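Long-range contacts in putative xanthine dehydrogenase YAGS fad-binding subunit (Escherichia coli, PDB 5G5G), which probably oxidises aldehydes in the bacterial periplasm, this chain being the subunit that holds the molybdenum centre and its pterin cytosine dinucleotide: residues Phe165-Lys175 / Arg290-Ala301; Glu324-Arg332 / Arg380-Pro389. One frame throughout, in Å; residues are numbered along the deposited sequence.

In the fold
The two contacts follow each other along the chain: 165-175 with 290-301 closes before 324-332 with 380-389 opens. Their centres lie about 13 Å apart, on the same side of the chain's centre. Both reach the same mixed sheet. Contact 1 joins strand 174-182 to 285-293 at its edge, and contact 2 takes in the loop that leads into strand 331-340, the neighbour of 299-310. Two hydrogen bonds tie them directly, N383 OD1 to the backbone N of I299 and N331 ND2 to the carbonyl of T300. Helix 354-372 packs on both. Together they join helix 165-171 and the loop after helix 376-382 to one sheet, in the molybdopterin cofactor-binding region that also supplies A348, M349, R350 and P352 of the molybdenum pocket.

Contact 1: Phe165-Lys175 / Arg290-Ala301; sequences FDGAFTSAAVK and RIGADQSGKITA
R290 runs its side chain past two phenylalanines of helix 165-171. Its CB touches F165 CZ and F169 CE1, each at 3.8 Å. Further out, NE lies over one face of the F169 ring, and the CD of K175 packs on the opposite face. The bend at chi3 (77°) turns the guanidinium back to the helix. NH2 then reaches F169 CE2 at 3.7 Å, and CZ makes an off-centre cation-pi contact with that ring. NH1 meets F165 CE2, also at 3.7 Å, with the F165 ring rim over a guanidinium face. The carboxylate of D166 is near but beyond a salt bridge. F165 CE1 packs on A301 CB at 3.6 Å, and A168 CB closes on the same methyl. With an alanine in place of F165, the A301 methyl and the R290 guanidinium face would probably lose a neighbour, and the guanidinium could turn more freely. Beyond the helix the backbones pair. A293 N bonds V174 O at 2.8 Å, and V174 N returns to A293 O at 3.1 Å. A173 and V174 both face A293, a classic beta bulge in an antiparallel edge pair, where a short helix leads into the outermost strand of the sheet.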
loop_
_atom_site.group_PDB
_atom_site.type_symbol
_atom_site.label_atom_id
_atom_site.label_comp_id
_atom_site.label_asym_id
_atom_site.label_seq_id
_atom_site.Cartn_x
_atom_site.Cartn_y
_atom_site.Cartn_z
ATOM N N PHE C 165 -33.346 -0.578 -25.530
ATOM C CA PHE C 165 -33.206 -0.807 -24.091
ATOM C C PHE C 165 -34.501 -0.473 -23.329
ATOM O O PHE C 165 -34.978 -1.262 -22.524
ATOM C CB PHE C 165 -32.009 -0.075 -23.448
ATOM C CG PHE C 165 -32.086 -0.171 -21.955
ATOM C CD1 PHE C 165 -31.743 -1.354 -21.336
ATOM C CD2 PHE C 165 -32.710 0.839 -21.220
ATOM C CE1 PHE C 165 -31.928 -1.530 -19.977
ATOM C CE2 PHE C 165 -32.922 0.687 -19.859
ATOM C CZ PHE C 165 -32.540 -0.495 -19.238
ATOM N N ASP C 166 -35.069 0.688 -23.586
ATOM C CA ASP C 166 -36.168 1.175 -22.736
ATOM C C ASP C 166 -37.374 0.264 -22.855
ATOM O O ASP C 166 -38.014 -0.090 -21.869
ATOM C CB ASP C 166 -36.601 2.583 -23.144
ATOM C CG ASP C 166 -35.551 3.622 -22.851
ATOM O OD1 ASP C 166 -34.770 3.453 -21.943
ATOM O OD2 ASP C 166 -35.546 4.640 -23.558
ATOM N N GLY C 167 -37.694 -0.085 -24.097
ATOM C CA GLY C 167 -38.789 -0.986 -24.370
ATOM C C GLY C 167 -38.606 -2.341 -23.740
ATOM O O GLY C 167 -39.554 -2.882 -23.149
ATOM N N ALA C 168 -37.403 -2.895 -23.862
ATOM C CA ALA C 168 -37.126 -4.242 -23.402
ATOM C C ALA C 168 -37.141 -4.270 -21.861
ATOM O O ALA C 168 -37.547 -5.239 -21.257
ATOM C CB ALA C 168 -35.783 -4.740 -23.941
ATOM N N PHE C 169 -36.668 -3.203 -21.254
ATOM C CA PHE C 169 -36.603 -3.129 -19.783
ATOM C C PHE C 169 -38.021 -3.156 -19.222
ATOM O O PHE C 169 -38.298 -3.901 -18.280
ATOM C CB PHE C 169 -35.911 -1.861 -19.314
ATOM C CG PHE C 169 -35.697 -1.814 -17.823
ATOM C CD1 PHE C 169 -34.737 -2.584 -17.208
ATOM C CD2 PHE C 169 -36.541 -1.020 -17.017
ATOM C CE1 PHE C 169 -34.530 -2.509 -15.838
ATOM C CE2 PHE C 169 -36.337 -0.944 -15.646
ATOM C CZ PHE C 169 -35.304 -1.656 -15.054
ATOM N N THR C 170 -38.905 -2.391 -19.852
ATOM C CA THR C 170 -40.326 -2.360 -19.488
ATOM C C THR C 170 -40.933 -3.755 -19.613
ATOM O O THR C 170 -41.682 -4.200 -18.734
ATOM C CB THR C 170 -41.080 -1.330 -20.346
ATOM O OG1 THR C 170 -40.587 -0.021 -20.027
ATOM C CG2 THR C 170 -42.604 -1.415 -20.094
ATOM N N SER C 171 -40.604 -4.448 -20.706
ATOM C CA SER C 171 -41.176 -5.773 -21.003
ATOM C C SER C 171 -40.625 -6.902 -20.117
ATOM O O SER C 171 -41.199 -7.978 -20.020
ATOM C CB SER C 171 -40.906 -6.135 -22.467
ATOM O OG SER C 171 -41.581 -5.208 -23.331
ATOM N N ALA C 172 -39.454 -6.707 -19.557
ATOM C CA ALA C 172 -38.757 -7.769 -18.850
ATOM C C ALA C 172 -39.563 -8.304 -17.655
ATOM O O ALA C 172 -40.212 -7.527 -16.973
ATOM C CB ALA C 172 -37.406 -7.281 -18.375
ATOM N N ALA C 173 -39.497 -9.624 -17.458
ATOM C CA ALA C 173 -40.190 -10.307 -16.363
ATOM C C ALA C 173 -39.597 -9.996 -15.023
ATOM O O ALA C 173 -40.304 -9.958 -14.033
ATOM C CB ALA C 173 -40.178 -11.829 -16.575
ATOM N N VAL C 174 -38.298 -9.772 -14.968
ATOM C CA VAL C 174 -37.646 -9.548 -13.682
ATOM C C VAL C 174 -36.558 -8.548 -13.941
ATOM O O VAL C 174 -35.903 -8.617 -14.989
ATOM C CB VAL C 174 -37.102 -10.865 -13.085
ATOM C CG1 VAL C 174 -36.118 -11.553 -13.989
ATOM C CG2 VAL C 174 -36.400 -10.633 -11.773
ATOM N N LYS C 175 -36.412 -7.571 -13.056
ATOM C CA LYS C 175 -35.429 -6.558 -13.299
ATOM C C LYS C 175 -34.924 -5.878 -12.055
ATOM O O LYS C 175 -35.569 -5.932 -11.022
ATOM C CB LYS C 175 -35.989 -5.502 -14.238
ATOM C CG LYS C 175 -37.108 -4.666 -13.642
ATOM C CD LYS C 175 -38.087 -4.107 -14.653
ATOM C CE LYS C 175 -39.053 -5.187 -15.139
ATOM N NZ LYS C 175 -40.029 -4.783 -16.182
ATOM N N ARG C 290 -29.326 -0.763 -14.776
ATOM C CA ARG C 290 -30.701 -1.215 -14.947
ATOM C C ARG C 290 -30.607 -2.470 -15.830
ATOM O O ARG C 290 -30.149 -2.387 -16.990
ATOM C CB ARG C 290 -31.555 -0.140 -15.581
ATOM C CG ARG C 290 -31.531 1.170 -14.788
ATOM C CD ARG C 290 -32.087 2.281 -15.644
ATOM N NE ARG C 290 -33.499 2.186 -15.677
ATOM C CZ ARG C 290 -34.303 2.760 -16.595
ATOM N NH1 ARG C 290 -33.804 3.474 -17.635
ATOM N NH2 ARG C 290 -35.623 2.623 -16.477
ATOM N N ILE C 291 -30.969 -3.619 -15.269
ATOM C CA ILE C 291 -30.863 -4.897 -15.979
ATOM C C ILE C 291 -32.164 -5.661 -15.862
ATOM O O ILE C 291 -32.688 -5.826 -14.788
ATOM C CB ILE C 291 -29.724 -5.784 -15.461
ATOM C CG1 ILE C 291 -28.470 -4.919 -15.176
ATOM C CG2 ILE C 291 -29.438 -6.890 -16.466
ATOM C CD1 ILE C 291 -27.262 -5.665 -14.646
ATOM N N GLY C 292 -32.655 -6.153 -17.004
ATOM C CA GLY C 292 -33.847 -6.970 -17.039
ATOM C C GLY C 292 -33.638 -8.276 -17.739
ATOM O O GLY C 292 -32.817 -8.358 -18.677
ATOM N N ALA C 293 -34.383 -9.284 -17.288
ATOM C CA ALA C 293 -34.343 -10.624 -17.864
ATOM C C ALA C 293 -35.750 -11.147 -18.111
ATOM O O ALA C 293 -36.728 -10.661 -17.542
ATOM C CB ALA C 293 -33.619 -11.577 -16.912
ATOM N N ASP C 294 -35.833 -12.149 -18.972
ATOM C CA ASP C 294 -37.098 -12.786 -19.253
ATOM C C ASP C 294 -37.442 -13.827 -18.178
ATOM O O ASP C 294 -36.662 -14.017 -17.224
ATOM C CB ASP C 294 -37.135 -13.333 -20.693
ATOM C CG ASP C 294 -36.264 -14.569 -20.925
ATOM O OD1 ASP C 294 -35.782 -15.253 -19.988
ATOM O OD2 ASP C 294 -36.118 -14.878 -22.132
ATOM N N GLN C 295 -38.577 -14.512 -18.382
ATOM C CA GLN C 295 -39.058 -15.563 -17.484
ATOM C C GLN C 295 -38.070 -16.723 -17.305
ATOM O O GLN C 295 -38.085 -17.345 -16.278
ATOM C CB GLN C 295 -40.448 -16.094 -17.958
ATOM C CG GLN C 295 -41.542 -15.057 -17.697
ATOM C CD GLN C 295 -42.918 -15.377 -18.288
ATOM O OE1 GLN C 295 -43.112 -16.365 -19.028
ATOM N NE2 GLN C 295 -43.895 -14.520 -17.961
ATOM N N SER C 296 -37.215 -16.986 -18.293
ATOM C CA SER C 296 -36.160 -18.028 -18.191
ATOM C C SER C 296 -34.827 -17.565 -17.595
ATOM O O SER C 296 -33.936 -18.365 -17.343
ATOM C CB SER C 296 -35.970 -18.667 -19.594
ATOM O OG SER C 296 -35.365 -17.747 -20.527
ATOM N N GLY C 297 -34.694 -16.279 -17.290
ATOM C CA GLY C 297 -33.473 -15.748 -16.728
ATOM C C GLY C 297 -32.475 -15.252 -17.747
ATOM O O GLY C 297 -31.375 -14.817 -17.362
ATOM N N LYS C 298 -32.861 -15.219 -19.013
ATOM C CA LYS C 298 -32.046 -14.606 -20.071
ATOM C C LYS C 298 -32.170 -13.092 -20.000
ATOM O O LYS C 298 -33.274 -12.542 -20.113
ATOM C CB LYS C 298 -32.486 -15.055 -21.483
ATOM C CG LYS C 298 -32.093 -16.506 -21.808
ATOM C CD LYS C 298 -30.628 -16.552 -22.240
ATOM C CE LYS C 298 -30.075 -17.949 -22.450
ATOM N NZ LYS C 298 -30.894 -18.716 -23.415
ATOM N N ILE C 299 -31.037 -12.428 -19.831
ATOM C CA ILE C 299 -31.003 -10.971 -19.850
ATOM C C ILE C 299 -31.473 -10.518 -21.216
ATOM O O ILE C 299 -31.022 -11.050 -22.232
ATOM C CB ILE C 299 -29.587 -10.456 -19.562
ATOM C CG1 ILE C 299 -29.224 -10.790 -18.116
ATOM C CG2 ILE C 299 -29.462 -8.953 -19.829
ATOM C CD1 ILE C 299 -27.763 -10.563 -17.784
ATOM N N THR C 300 -32.368 -9.546 -21.230
ATOM C CA THR C 300 -32.895 -8.923 -22.429
ATOM C C THR C 300 -32.580 -7.426 -22.539
ATOM O O THR C 300 -32.730 -6.857 -23.624
ATOM C CB THR C 300 -34.405 -9.071 -22.475
ATOM O OG1 THR C 300 -34.968 -8.517 -21.286
ATOM C CG2 THR C 300 -34.771 -10.564 -22.592
ATOM N N ALA C 301 -32.199 -6.804 -21.424
ATOM C CA ALA C 301 -32.041 -5.362 -21.377
ATOM C C ALA C 301 -30.951 -5.011 -20.401
ATOM O O ALA C 301 -30.992 -5.455 -19.257
ATOM C CB ALA C 301 -33.372 -4.727 -20.976
HETATM O O HOH W 1 -37.574 -7.761 -22.174
#

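Contact 2: Glu324-Arg332 / Arg380-Pro389; sequences ELLYAGANR and RILNDTQVDP
A328 N donates an almost straight hydrogen bond to N383 O, 2.8 Å long, and the same carbonyl oxygen lies in plane at the edge of the Y327 ring. The loop leading into strand 331-340 here meets the loop that follows helix 376-382. T385 sets its CG2 methyl against L325 O at 3.5 Å. Its OG1, anti to the backbone N (chi1 178°), turns along its own segment to V387 O and donates there. P389 lies over one face of the R332 guanidinium, its CB 3.3 Å from NH1. R380 NE gives Y327 OH a weak bond, at 3.1 Å, with the hydroxyl at the edge of the R380 guanidinium.

The next layer fixes these groups. R332 grips the carbonyl oxygen of Y327 end-on with NH1 and NH2, each at 2.9 Å. NH1 also donates to a lone pair of G329 O, again at 2.9 Å. These in-plane bonds hold the guanidinium flat against the proline, and NH2 reaches S323 O as well. E362 binds both Y327 OH and R380 NE, the latter as a salt bridge, and so probably helps to keep the two side by side. R399 holds D384 by a salt bridge and also bonds L326 O.

The two buried arginines are thus satisfied differently. R380 has a carboxylate partner, while R332 is held by backbone carbonyls, whose oxygens its charge would probably polarise.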
loop_
_atom_site.group_PDB
_atom_site.type_symbol
_atom_site.label_atom_id
_atom_site.label_comp_id
_atom_site.label_asym_id
_atom_site.label_seq_id
_atom_site.Cartn_x
_atom_site.Cartn_y
_atom_site.Cartn_z
ATOM N N GLU C 324 -20.507 -3.891 -22.112
ATOM C CA GLU C 324 -20.764 -4.012 -23.525
ATOM C C GLU C 324 -20.448 -5.397 -24.036
ATOM O O GLU C 324 -20.889 -5.742 -25.142
ATOM C CB GLU C 324 -19.951 -2.996 -24.351
ATOM C CG GLU C 324 -20.320 -1.555 -23.928
ATOM C CD GLU C 324 -19.415 -0.442 -24.437
ATOM O OE1 GLU C 324 -18.404 -0.719 -25.140
ATOM O OE2 GLU C 324 -19.704 0.733 -24.080
ATOM N N LEU C 325 -19.688 -6.176 -23.291
ATOM C CA LEU C 325 -19.131 -7.461 -23.803
ATOM C C LEU C 325 -19.361 -8.667 -22.901
ATOM O O LEU C 325 -19.295 -9.815 -23.372
ATOM C CB LEU C 325 -17.593 -7.320 -23.988
ATOM C CG LEU C 325 -17.204 -6.440 -25.149
ATOM C CD1 LEU C 325 -15.710 -6.096 -25.114
ATOM C CD2 LEU C 325 -17.565 -7.047 -26.482
ATOM N N LEU C 326 -19.587 -8.452 -21.614
ATOM C CA LEU C 326 -19.555 -9.577 -20.705
ATOM C C LEU C 326 -20.792 -10.470 -20.809
ATOM O O LEU C 326 -20.624 -11.668 -20.869
ATOM C CB LEU C 326 -19.314 -9.123 -19.260
ATOM C CG LEU C 326 -19.018 -10.213 -18.192
ATOM C CD1 LEU C 326 -17.937 -11.186 -18.626
ATOM C CD2 LEU C 326 -18.595 -9.559 -16.881
ATOM N N TYR C 327 -22.011 -9.922 -20.843
ATOM C CA TYR C 327 -23.193 -10.763 -20.817
ATOM C C TYR C 327 -24.037 -10.556 -22.068
ATOM O O TYR C 327 -23.991 -9.501 -22.669
ATOM C CB TYR C 327 -24.033 -10.530 -19.573
ATOM C CG TYR C 327 -23.246 -10.784 -18.321
ATOM C CD1 TYR C 327 -22.872 -12.044 -17.996
ATOM C CD2 TYR C 327 -22.890 -9.736 -17.483
ATOM C CE1 TYR C 327 -22.123 -12.313 -16.845
ATOM C CE2 TYR C 327 -22.162 -9.988 -16.294
ATOM C CZ TYR C 327 -21.785 -11.274 -15.987
ATOM O OH TYR C 327 -21.037 -11.566 -14.867
ATOM N N ALA C 328 -24.736 -11.618 -22.486
ATOM C CA ALA C 328 -25.677 -11.529 -23.562
ATOM C C ALA C 328 -26.823 -10.564 -23.198
ATOM O O ALA C 328 -27.061 -10.260 -22.005
ATOM C CB ALA C 328 -26.247 -12.893 -23.917
ATOM N N GLY C 329 -27.477 -10.079 -24.245
ATOM C CA GLY C 329 -28.661 -9.202 -24.131
ATOM C C GLY C 329 -28.813 -8.418 -25.411
ATOM O O GLY C 329 -27.870 -7.718 -25.796
ATOM N N ALA C 330 -29.993 -8.469 -26.019
ATOM C CA ALA C 330 -30.184 -7.818 -27.322
ATOM C C ALA C 330 -30.390 -6.307 -27.242
ATOM O O ALA C 330 -30.276 -5.595 -28.274
ATOM C CB ALA C 330 -31.338 -8.482 -28.053
ATOM N N ASN C 331 -30.661 -5.783 -26.048
ATOM C CA ASN C 331 -31.064 -4.392 -25.914
ATOM C C ASN C 331 -30.225 -3.765 -24.853
ATOM O O ASN C 331 -30.248 -4.194 -23.689
ATOM C CB ASN C 331 -32.561 -4.313 -25.572
ATOM C CG ASN C 331 -33.400 -5.056 -26.570
ATOM O OD1 ASN C 331 -33.679 -4.543 -27.656
ATOM N ND2 ASN C 331 -33.763 -6.290 -26.256
ATOM N N ARG C 332 -29.398 -2.823 -25.284
ATOM C CA ARG C 332 -28.283 -2.355 -24.465
ATOM C C ARG C 332 -28.052 -0.864 -24.583
ATOM O O ARG C 332 -28.233 -0.256 -25.644
ATOM C CB ARG C 332 -26.966 -3.060 -24.903
ATOM C CG ARG C 332 -27.142 -4.512 -25.345
ATOM C CD ARG C 332 -25.822 -5.140 -25.787
ATOM N NE ARG C 332 -24.881 -5.393 -24.702
ATOM C CZ ARG C 332 -24.705 -6.536 -24.033
ATOM N NH1 ARG C 332 -25.414 -7.588 -24.323
ATOM N NH2 ARG C 332 -23.767 -6.620 -23.105
ATOM N N ARG C 380 -24.908 -16.550 -14.703
ATOM C CA ARG C 380 -23.839 -16.079 -15.605
ATOM C C ARG C 380 -23.622 -17.048 -16.744
ATOM O O ARG C 380 -23.474 -16.623 -17.884
ATOM C CB ARG C 380 -22.553 -15.819 -14.832
ATOM C CG ARG C 380 -22.659 -14.667 -13.861
ATOM C CD ARG C 380 -21.326 -14.476 -13.128
ATOM N NE ARG C 380 -21.339 -13.245 -12.326
ATOM C CZ ARG C 380 -21.950 -13.129 -11.146
ATOM N NH1 ARG C 380 -22.570 -14.162 -10.593
ATOM N NH2 ARG C 380 -21.908 -11.961 -10.485
ATOM N N ILE C 381 -23.693 -18.350 -16.490
ATOM C CA ILE C 381 -23.504 -19.333 -17.553
ATOM C C ILE C 381 -24.625 -19.174 -18.581
ATOM O O ILE C 381 -24.359 -19.178 -19.795
ATOM C CB ILE C 381 -23.401 -20.766 -16.976
ATOM C CG1 ILE C 381 -22.070 -20.901 -16.210
ATOM C CG2 ILE C 381 -23.453 -21.825 -18.094
ATOM C CD1 ILE C 381 -21.993 -22.145 -15.318
ATOM N N LEU C 382 -25.883 -19.096 -18.106
ATOM C CA LEU C 382 -27.021 -18.896 -18.974
ATOM C C LEU C 382 -26.882 -17.695 -19.904
ATOM O O LEU C 382 -27.456 -17.714 -20.984
ATOM C CB LEU C 382 -28.258 -18.695 -18.122
ATOM C CG LEU C 382 -29.621 -18.732 -18.707
ATOM C CD1 LEU C 382 -29.930 -20.198 -19.043
ATOM C CD2 LEU C 382 -30.639 -18.174 -17.700
ATOM N N ASN C 383 -26.227 -16.629 -19.407
ATOM C CA ASN C 383 -26.073 -15.349 -20.111
ATOM C C ASN C 383 -24.680 -15.131 -20.754
ATOM O O ASN C 383 -24.257 -14.007 -21.037
ATOM C CB ASN C 383 -26.432 -14.224 -19.116
ATOM C CG ASN C 383 -27.917 -14.137 -18.918
ATOM O OD1 ASN C 383 -28.624 -13.863 -19.874
ATOM N ND2 ASN C 383 -28.410 -14.515 -17.737
ATOM N N ASP C 384 -23.942 -16.230 -20.964
ATOM C CA ASP C 384 -22.649 -16.163 -21.663
ATOM C C ASP C 384 -22.921 -15.699 -23.089
ATOM O O ASP C 384 -23.977 -15.983 -23.642
ATOM C CB ASP C 384 -22.039 -17.566 -21.722
ATOM C CG ASP C 384 -20.619 -17.580 -22.349
ATOM O OD1 ASP C 384 -19.759 -16.958 -21.724
ATOM O OD2 ASP C 384 -20.429 -18.208 -23.434
ATOM N N THR C 385 -21.997 -14.950 -23.652
ATOM C CA THR C 385 -22.003 -14.593 -25.057
ATOM C C THR C 385 -20.614 -14.919 -25.625
ATOM O O THR C 385 -19.613 -14.511 -25.090
ATOM C CB THR C 385 -22.408 -13.120 -25.313
ATOM O OG1 THR C 385 -22.340 -12.835 -26.735
ATOM C CG2 THR C 385 -21.565 -12.143 -24.583
ATOM N N GLN C 386 -20.606 -15.687 -26.714
ATOM C CA GLN C 386 -19.399 -16.044 -27.442
ATOM C C GLN C 386 -19.076 -15.069 -28.608
ATOM O O GLN C 386 -18.100 -15.265 -29.346
ATOM C CB GLN C 386 -19.534 -17.491 -27.956
ATOM C CG GLN C 386 -19.496 -18.521 -26.850
ATOM C CD GLN C 386 -18.107 -18.684 -26.247
ATOM O OE1 GLN C 386 -17.124 -18.846 -26.986
ATOM N NE2 GLN C 386 -18.001 -18.583 -24.926
ATOM N N VAL C 387 -19.937 -14.058 -28.777
ATOM C CA VAL C 387 -19.769 -13.029 -29.782
ATOM C C VAL C 387 -19.941 -11.661 -29.152
ATOM O O VAL C 387 -20.462 -11.541 -28.050
ATOM C CB VAL C 387 -20.767 -13.205 -30.940
ATOM C CG1 VAL C 387 -20.626 -14.594 -31.623
ATOM C CG2 VAL C 387 -22.232 -13.007 -30.469
ATOM N N ASP C 388 -19.486 -10.645 -29.872
ATOM C CA ASP C 388 -19.715 -9.228 -29.474
ATOM C C ASP C 388 -21.243 -8.948 -29.584
ATOM O O ASP C 388 -21.806 -9.022 -30.666
ATOM C CB ASP C 388 -18.929 -8.355 -30.418
ATOM C CG ASP C 388 -19.052 -6.880 -30.121
ATOM O OD1 ASP C 388 -19.955 -6.460 -29.384
ATOM O OD2 ASP C 388 -18.194 -6.161 -30.660
ATOM N N PRO C 389 -21.902 -8.625 -28.462
ATOM C CA PRO C 389 -23.393 -8.452 -28.571
ATOM C C PRO C 389 -23.833 -7.323 -29.468
ATOM O O PRO C 389 -24.959 -7.342 -29.902
ATOM C CB PRO C 389 -23.846 -8.187 -27.132
ATOM C CG PRO C 389 -22.722 -8.644 -26.269
ATOM C CD PRO C 389 -21.449 -8.586 -27.061
#